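PDB 2E3V: neural cell adhesion molecule 1, 140 kDa isoform from Homo sapiens, which probably mediates cell-cell adhesion in neural and muscle tissue, here represented by its first fibronectin type III domain. Local coordinates for residues P11-V16 with A97-K102; F27-A32 with V36-Y41. One frame throughout, in Å; residues are numbered along the deposited sequence.

Contact 1 (P11-V16 with A97-K102); sequences PSIDQV and AASEFK
Val16 lays its CG1 methyl against Phe101, 3.6 Å from CB of Phe101 and equally near the first ring atoms, CG and CD2. The two side chains cross at about a right angle. They join the two sheets of a fibronectin type III beta sandwich along one edge of the sandwich: strand 12-18 is an outer strand of the three-stranded sheet and strand 91-102 an outer strand of the four-stranded one. CG1 of Val16 stands anti to its own backbone N (chi1 179°), which directs this methyl at Phe101. Other residues of the domain touch the Phe101 ring as well. Tyr80 meets it at a shallow ring angle, and Leu74 and Val82 also touch it.

Nearer the start of the strand, Ile13 packs on Ser99. OG of Ser99 sits 3.3 Å from CB of Ile13, and CB of Ser99 is 3.7 Å from CG2 of Ile13. This is van der Waals contact between a hydroxymethyl group and a branched apolar chain. Ile13 also touches Val25 of the neighbouring strand 23-28 and Leu84 of strand 79-88.

No direct hydrogen bond joins the segments, as expected for edges of two different sheets. Water fills that role at the end where the strands are flanked by loop. One water receives a hydrogen bond from Ile13 N and gives one to Ala97 O, at 3.0 and 3.3 Å. A second water donates to Pro11 O at 2.9 Å and accepts a weak bond from Ala97 N at 3.4 Å.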
ATOM      1  N   PRO A  11       1.325  -6.810  -6.886  1.00 38.74           N
ATOM      2  CA  PRO A  11       0.870  -7.350  -5.615  1.00 38.23           C
ATOM      3  C   PRO A  11      -0.652  -7.463  -5.592  1.00 37.94           C
ATOM      4  O   PRO A  11      -1.348  -6.835  -6.406  1.00 37.61           O
ATOM      5  CB  PRO A  11       1.319  -6.285  -4.609  1.00 38.10           C
ATOM      6  CG  PRO A  11       2.451  -5.584  -5.265  1.00 38.73           C
ATOM      7  CD  PRO A  11       2.100  -5.567  -6.716  1.00 38.28           C
ATOM      8  N   SER A  12      -1.153  -8.264  -4.668  1.00 36.99           N
ATOM      9  CA  SER A  12      -2.579  -8.383  -4.451  1.00 36.76           C
ATOM     10  C   SER A  12      -2.836  -7.915  -3.033  1.00 36.33           C
ATOM     11  O   SER A  12      -2.324  -8.515  -2.088  1.00 35.50           O
ATOM     12  CB  SER A  12      -3.025  -9.840  -4.630  1.00 36.88           C
ATOM     13  OG  SER A  12      -4.338 -10.043  -4.128  1.00 38.76           O
ATOM     14  N   ILE A  13      -3.612  -6.841  -2.883  1.00 36.08           N
ATOM     15  CA  ILE A  13      -3.957  -6.332  -1.550  1.00 35.72           C
ATOM     16  C   ILE A  13      -5.014  -7.266  -0.965  1.00 35.75           C
ATOM     17  O   ILE A  13      -6.042  -7.521  -1.599  1.00 35.02           O
ATOM     18  CB  ILE A  13      -4.432  -4.860  -1.582  1.00 35.98           C
ATOM     19  CG1 ILE A  13      -3.288  -3.967  -2.079  1.00 35.00           C
ATOM     20  CG2 ILE A  13      -4.911  -4.408  -0.179  1.00 35.91           C
ATOM     21  CD1 ILE A  13      -3.690  -2.531  -2.409  1.00 36.12           C
ATOM     22  N   ASP A  14      -4.739  -7.789   0.229  1.00 34.96           N
ATOM     23  CA  ASP A  14      -5.588  -8.819   0.830  1.00 35.68           C
ATOM     24  C   ASP A  14      -6.307  -8.410   2.095  1.00 35.44           C
ATOM     25  O   ASP A  14      -7.317  -9.012   2.474  1.00 35.08           O
ATOM     26  CB  ASP A  14      -4.733 -10.051   1.111  1.00 35.43           C
ATOM     27  CG  ASP A  14      -4.183 -10.654  -0.155  1.00 36.77           C
ATOM     28  OD1 ASP A  14      -4.925 -10.683  -1.161  1.00 35.31           O
ATOM     29  OD2 ASP A  14      -3.013 -11.073  -0.154  1.00 37.42           O
ATOM     30  N   GLN A  15      -5.754  -7.413   2.768  1.00 35.57           N
ATOM     31  CA  GLN A  15      -6.320  -6.927   4.007  1.00 36.22           C
ATOM     32  C   GLN A  15      -5.766  -5.545   4.311  1.00 36.35           C
ATOM     33  O   GLN A  15      -4.553  -5.315   4.229  1.00 36.68           O
ATOM     34  CB  GLN A  15      -5.989  -7.883   5.152  1.00 35.78           C
ATOM     35  CG  GLN A  15      -6.558  -7.455   6.496  1.00 36.61           C
ATOM     36  CD  GLN A  15      -6.233  -8.416   7.611  1.00 36.56           C
ATOM     37  OE1 GLN A  15      -5.520  -9.410   7.421  1.00 36.45           O
ATOM     38  NE2 GLN A  15      -6.762  -8.130   8.796  1.00 37.20           N
ATOM     39  N   VAL A  16      -6.660  -4.622   4.645  1.00 36.34           N
ATOM     40  CA  VAL A  16      -6.240  -3.317   5.115  1.00 37.01           C
ATOM     41  C   VAL A  16      -6.793  -3.126   6.512  1.00 37.05           C
ATOM     42  O   VAL A  16      -7.979  -3.372   6.757  1.00 36.64           O
ATOM     43  CB  VAL A  16      -6.715  -2.163   4.195  1.00 37.23           C
ATOM     44  CG1 VAL A  16      -6.260  -0.820   4.744  1.00 37.93           C
ATOM     45  CG2 VAL A  16      -6.186  -2.359   2.782  1.00 38.61           C
ATOM     46  N   ALA A  97      -4.576  -3.851  -8.735  1.00 38.07           N
ATOM     47  CA  ALA A  97      -5.942  -3.388  -8.738  1.00 38.01           C
ATOM     48  C   ALA A  97      -6.077  -2.584  -7.450  1.00 38.07           C
ATOM     49  O   ALA A  97      -5.358  -2.835  -6.462  1.00 37.92           O
ATOM     50  CB  ALA A  97      -6.905  -4.564  -8.745  1.00 38.22           C
ATOM     51  N   ALA A  98      -6.961  -1.598  -7.463  1.00 37.73           N
ATOM     52  CA  ALA A  98      -7.149  -0.776  -6.290  1.00 37.95           C
ATOM     53  C   ALA A  98      -7.989  -1.513  -5.262  1.00 38.04           C
ATOM     54  O   ALA A  98      -8.886  -2.298  -5.602  1.00 37.36           O
ATOM     55  CB  ALA A  98      -7.801   0.547  -6.658  1.00 38.08           C
ATOM     56  N   SER A  99      -7.636  -1.303  -4.006  1.00 38.21           N
ATOM     57  CA  SER A  99      -8.460  -1.716  -2.894  1.00 38.50           C
ATOM     58  C   SER A  99      -8.899  -0.418  -2.255  1.00 38.26           C
ATOM     59  O   SER A  99      -8.547   0.661  -2.735  1.00 38.28           O
ATOM     60  CB  SER A  99      -7.679  -2.590  -1.924  1.00 38.49           C
ATOM     61  OG  SER A  99      -7.393  -3.826  -2.548  1.00 41.79           O
ATOM     62  N   GLU A 100      -9.694  -0.501  -1.204  1.00 38.16           N
ATOM     63  CA  GLU A 100     -10.150   0.709  -0.541  1.00 38.56           C
ATOM     64  C   GLU A 100     -10.314   0.456   0.946  1.00 38.96           C
ATOM     65  O   GLU A 100     -10.423  -0.696   1.381  1.00 38.60           O
ATOM     66  CB  GLU A 100     -11.465   1.196  -1.141  1.00 38.51           C
ATOM     67  CG  GLU A 100     -12.652   0.291  -0.872  1.00 37.71           C
ATOM     68  CD  GLU A 100     -13.939   0.873  -1.400  1.00 36.76           C
ATOM     69  OE1 GLU A 100     -14.115   0.905  -2.640  1.00 35.06           O
ATOM     70  OE2 GLU A 100     -14.783   1.283  -0.574  1.00 35.67           O
ATOM     71  N   PHE A 101     -10.344   1.538   1.712  1.00 39.02           N
ATOM     72  CA  PHE A 101     -10.530   1.445   3.151  1.00 39.37           C
ATOM     73  C   PHE A 101     -11.050   2.784   3.619  1.00 39.46           C
ATOM     74  O   PHE A 101     -10.914   3.788   2.918  1.00 39.50           O
ATOM     75  CB  PHE A 101      -9.209   1.104   3.860  1.00 39.60           C
ATOM     76  CG  PHE A 101      -8.111   2.112   3.633  1.00 40.42           C
ATOM     77  CD1 PHE A 101      -7.979   3.220   4.468  1.00 40.35           C
ATOM     78  CD2 PHE A 101      -7.203   1.951   2.587  1.00 41.00           C
ATOM     79  CE1 PHE A 101      -6.978   4.159   4.255  1.00 41.47           C
ATOM     80  CE2 PHE A 101      -6.191   2.888   2.366  1.00 40.87           C
ATOM     81  CZ  PHE A 101      -6.073   3.992   3.205  1.00 41.98           C
ATOM     82  N   LYS A 102     -11.661   2.801   4.797  1.00 39.25           N
ATOM     83  CA  LYS A 102     -12.101   4.055   5.371  1.00 39.09           C
ATOM     84  C   LYS A 102     -11.408   4.185   6.718  1.00 38.80           C
ATOM     85  O   LYS A 102     -11.488   3.290   7.555  1.00 38.14           O
ATOM     86  CB  LYS A 102     -13.623   4.112   5.509  1.00 38.84           C
ATOM     87  CG  LYS A 102     -14.136   5.433   6.080  1.00 39.37           C
ATOM     88  CD  LYS A 102     -15.655   5.516   6.065  1.00 39.65           C
ATOM     89  CE  LYS A 102     -16.118   6.829   6.676  1.00 41.14           C
ATOM     90  NZ  LYS A 102     -17.574   7.065   6.473  1.00 42.71           N
TER
HETATM   91  O   HOH W   1      -3.788  -7.097  -7.999  1.00 46.59           O
HETATM   92  O   HOH W   2      -5.170  -5.897  -5.293  1.00 42.68           O

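Contact 2 (F27-A32 with V36-Y41); sequences FDEPEA and VPILKY
Phe27 points the edge of its ring at one face of Tyr41, an edge-to-face pair with centroids 4.6 Å apart and planes at 56°. CZ of Phe27 lies 3.6 Å above the centre of the Tyr41 ring. CE1 of Phe27 reaches toward the hydroxyl side, 3.4 Å from CE1 of Tyr41. The opposite face of Tyr41 carries CG2 of Ile38, offset toward the rim, so the phenol is held between an aromatic edge and a methyl group.

Glu29 runs past the phenol end in the opposite direction. Its CG lies at the edge of the Tyr41 ring, 3.7 Å from OH of Tyr41, and its carboxylate plane is nearly perpendicular to the ring. Farther out, CB of Ala32 rests 3.7 Å from CA of Pro37.

Behind this first shell, Leu84 touches Phe27, while Ala86, Ala60 and Ala63 touch Tyr41. Chi1 of Phe27, 61°, sets CG between the backbone N and the carbonyl carbon, turning the ring inward to Tyr41. Strands 23-28 and 38-47 belong to different sheets of the sandwich. With no hydrogen bond between the segments, this link between the sheets relies on aromatic and apolar packing.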
ATOM      1  N   PHE A  27      -0.546  -7.354   1.613  1.00 35.79           N
ATOM      2  CA  PHE A  27      -0.639  -7.834   0.258  1.00 36.16           C
ATOM      3  C   PHE A  27       0.148  -9.122   0.117  1.00 36.76           C
ATOM      4  O   PHE A  27       0.948  -9.494   0.990  1.00 36.19           O
ATOM      5  CB  PHE A  27      -0.039  -6.779  -0.689  1.00 36.43           C
ATOM      6  CG  PHE A  27       1.423  -6.497  -0.422  1.00 36.42           C
ATOM      7  CD1 PHE A  27       2.417  -7.242  -1.052  1.00 36.61           C
ATOM      8  CD2 PHE A  27       1.800  -5.503   0.474  1.00 37.11           C
ATOM      9  CE1 PHE A  27       3.768  -6.988  -0.787  1.00 36.72           C
ATOM     10  CE2 PHE A  27       3.147  -5.248   0.742  1.00 38.28           C
ATOM     11  CZ  PHE A  27       4.127  -5.990   0.109  1.00 37.00           C
ATOM     12  N   ASP A  28      -0.092  -9.811  -0.987  1.00 37.32           N
ATOM     13  CA  ASP A  28       0.716 -10.955  -1.317  1.00 38.30           C
ATOM     14  C   ASP A  28       1.418 -10.628  -2.615  1.00 39.32           C
ATOM     15  O   ASP A  28       0.920  -9.848  -3.431  1.00 38.30           O
ATOM     16  CB  ASP A  28      -0.114 -12.248  -1.411  1.00 37.41           C
ATOM     17  CG  ASP A  28      -1.089 -12.257  -2.576  1.00 38.19           C
ATOM     18  OD1 ASP A  28      -2.277 -11.972  -2.343  1.00 37.82           O
ATOM     19  OD2 ASP A  28      -0.679 -12.571  -3.715  1.00 37.17           O
ATOM     20  N   GLU A  29       2.580 -11.237  -2.790  1.00 40.95           N
ATOM     21  CA  GLU A  29       3.393 -11.067  -3.978  1.00 42.82           C
ATOM     22  C   GLU A  29       4.150 -12.378  -4.174  1.00 43.63           C
ATOM     23  O   GLU A  29       4.634 -12.942  -3.193  1.00 43.81           O
ATOM     24  CB  GLU A  29       4.363  -9.906  -3.746  1.00 42.82           C
ATOM     25  CG  GLU A  29       5.361  -9.641  -4.857  1.00 44.59           C
ATOM     26  CD  GLU A  29       4.740  -9.059  -6.105  1.00 47.12           C
ATOM     27  OE1 GLU A  29       3.558  -8.668  -6.062  1.00 48.93           O
ATOM     28  OE2 GLU A  29       5.435  -8.996  -7.142  1.00 48.29           O
ATOM     29  N   PRO A  30       4.253 -12.876  -5.426  1.00 44.75           N
ATOM     30  CA  PRO A  30       4.971 -14.143  -5.621  1.00 45.73           C
ATOM     31  C   PRO A  30       6.407 -14.126  -5.091  1.00 46.79           C
ATOM     32  O   PRO A  30       7.066 -13.075  -5.090  1.00 46.32           O
ATOM     33  CB  PRO A  30       4.962 -14.314  -7.141  1.00 45.70           C
ATOM     34  CG  PRO A  30       3.735 -13.589  -7.572  1.00 45.77           C
ATOM     35  CD  PRO A  30       3.729 -12.364  -6.704  1.00 44.60           C
ATOM     36  N   GLU A  31       6.865 -15.284  -4.617  1.00 47.89           N
ATOM     37  CA  GLU A  31       8.224 -15.426  -4.093  1.00 49.30           C
ATOM     38  C   GLU A  31       9.235 -15.240  -5.222  1.00 50.03           C
ATOM     39  O   GLU A  31       9.023 -15.725  -6.338  1.00 50.28           O
ATOM     40  CB  GLU A  31       8.426 -16.792  -3.411  1.00 49.25           C
ATOM     41  CG  GLU A  31       7.467 -17.097  -2.237  1.00 50.05           C
ATOM     42  CD  GLU A  31       7.592 -16.130  -1.055  1.00 51.34           C
ATOM     43  OE1 GLU A  31       8.632 -15.444  -0.939  1.00 52.78           O
ATOM     44  OE2 GLU A  31       6.645 -16.057  -0.234  1.00 49.47           O
ATOM     45  N   ALA A  32      10.317 -14.522  -4.924  1.00 51.00           N
ATOM     46  CA  ALA A  32      11.378 -14.239  -5.895  1.00 51.88           C
ATOM     47  C   ALA A  32      11.976 -15.529  -6.450  1.00 52.38           C
ATOM     48  O   ALA A  32      12.206 -16.489  -5.708  1.00 52.63           O
ATOM     49  CB  ALA A  32      12.463 -13.371  -5.264  1.00 51.88           C
ATOM     50  N   VAL A  36      16.601 -12.756  -9.002  1.00 44.31           N
ATOM     51  CA  VAL A  36      15.987 -11.442  -9.193  1.00 44.02           C
ATOM     52  C   VAL A  36      14.959 -11.113  -8.087  1.00 43.75           C
ATOM     53  O   VAL A  36      13.744 -11.265  -8.271  1.00 43.88           O
ATOM     54  CB  VAL A  36      15.421 -11.264 -10.645  1.00 44.29           C
ATOM     55  CG1 VAL A  36      14.355 -12.316 -10.976  1.00 44.84           C
ATOM     56  CG2 VAL A  36      14.899  -9.846 -10.871  1.00 43.85           C
ATOM     57  N   PRO A  37      15.453 -10.645  -6.926  1.00 43.12           N
ATOM     58  CA  PRO A  37      14.542 -10.346  -5.829  1.00 42.31           C
ATOM     59  C   PRO A  37      13.779  -9.041  -6.038  1.00 41.27           C
ATOM     60  O   PRO A  37      14.208  -8.180  -6.808  1.00 41.03           O
ATOM     61  CB  PRO A  37      15.483 -10.219  -4.629  1.00 42.47           C
ATOM     62  CG  PRO A  37      16.756  -9.698  -5.218  1.00 42.80           C
ATOM     63  CD  PRO A  37      16.859 -10.361  -6.571  1.00 43.31           C
ATOM     64  N   ILE A  38      12.640  -8.913  -5.370  1.00 40.05           N
ATOM     65  CA  ILE A  38      11.918  -7.644  -5.361  1.00 38.99           C
ATOM     66  C   ILE A  38      12.733  -6.699  -4.489  1.00 37.92           C
ATOM     67  O   ILE A  38      13.171  -7.077  -3.404  1.00 37.76           O
ATOM     68  CB  ILE A  38      10.485  -7.819  -4.830  1.00 39.25           C
ATOM     69  CG1 ILE A  38       9.707  -8.718  -5.794  1.00 39.61           C
ATOM     70  CG2 ILE A  38       9.790  -6.466  -4.650  1.00 38.12           C
ATOM     71  CD1 ILE A  38       8.326  -9.024  -5.356  1.00 42.09           C
ATOM     72  N   LEU A  39      12.962  -5.484  -4.977  1.00 37.00           N
ATOM     73  CA  LEU A  39      13.795  -4.527  -4.256  1.00 36.05           C
ATOM     74  C   LEU A  39      12.980  -3.577  -3.393  1.00 35.42           C
ATOM     75  O   LEU A  39      13.321  -3.334  -2.239  1.00 34.87           O
ATOM     76  CB  LEU A  39      14.677  -3.738  -5.232  1.00 36.64           C
ATOM     77  CG  LEU A  39      15.604  -4.576  -6.126  1.00 36.79           C
ATOM     78  CD1 LEU A  39      16.390  -3.653  -7.041  1.00 37.26           C
ATOM     79  CD2 LEU A  39      16.547  -5.453  -5.312  1.00 37.73           C
ATOM     80  N   LYS A  40      11.895  -3.056  -3.957  1.00 34.92           N
ATOM     81  CA  LYS A  40      11.058  -2.086  -3.279  1.00 34.82           C
ATOM     82  C   LYS A  40       9.598  -2.259  -3.670  1.00 35.01           C
ATOM     83  O   LYS A  40       9.285  -2.960  -4.632  1.00 34.51           O
ATOM     84  CB  LYS A  40      11.476  -0.664  -3.686  1.00 34.41           C
ATOM     85  CG  LYS A  40      12.958  -0.325  -3.531  1.00 34.94           C
ATOM     86  CD  LYS A  40      13.368  -0.210  -2.077  1.00 33.86           C
ATOM     87  CE  LYS A  40      14.861   0.060  -1.966  1.00 34.46           C
ATOM     88  NZ  LYS A  40      15.264   0.246  -0.547  1.00 34.44           N
ATOM     89  N   TYR A  41       8.719  -1.597  -2.920  1.00 35.13           N
ATOM     90  CA  TYR A  41       7.306  -1.494  -3.272  1.00 35.64           C
ATOM     91  C   TYR A  41       6.957  -0.023  -3.308  1.00 35.35           C
ATOM     92  O   TYR A  41       7.539   0.778  -2.574  1.00 35.25           O
ATOM     93  CB  TYR A  41       6.396  -2.191  -2.253  1.00 35.68           C
ATOM     94  CG  TYR A  41       6.572  -3.681  -2.222  1.00 36.42           C
ATOM     95  CD1 TYR A  41       5.892  -4.496  -3.128  1.00 36.00           C
ATOM     96  CD2 TYR A  41       7.417  -4.278  -1.296  1.00 36.58           C
ATOM     97  CE1 TYR A  41       6.057  -5.875  -3.111  1.00 37.25           C
ATOM     98  CE2 TYR A  41       7.591  -5.653  -1.271  1.00 37.34           C
ATOM     99  CZ  TYR A  41       6.906  -6.439  -2.181  1.00 37.40           C
ATOM    100  OH  TYR A  41       7.067  -7.794  -2.163  1.00 37.96           O
TER

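In the fold
Both contacts span the two sheets of one fibronectin type III domain, with centres about 17 Å apart. Along the chain, 11-16 comes first, then 27-32 and 36-41, and 97-102 comes last, so contact 1 brackets contact 2. Strands 12-18 and 23-28 are antiparallel neighbours in the three-stranded sheet. Strands 38-47 and 91-102 lie in the four-stranded sheet, separated there by strand 79-88. Ser12 O and Asp28 N, 2.8 Å apart, probably form a hydrogen bond linking the contacts directly. Contact 2 joins the sheets where the chain first passes from one to the other, and contact 1 joins the first strand to the last.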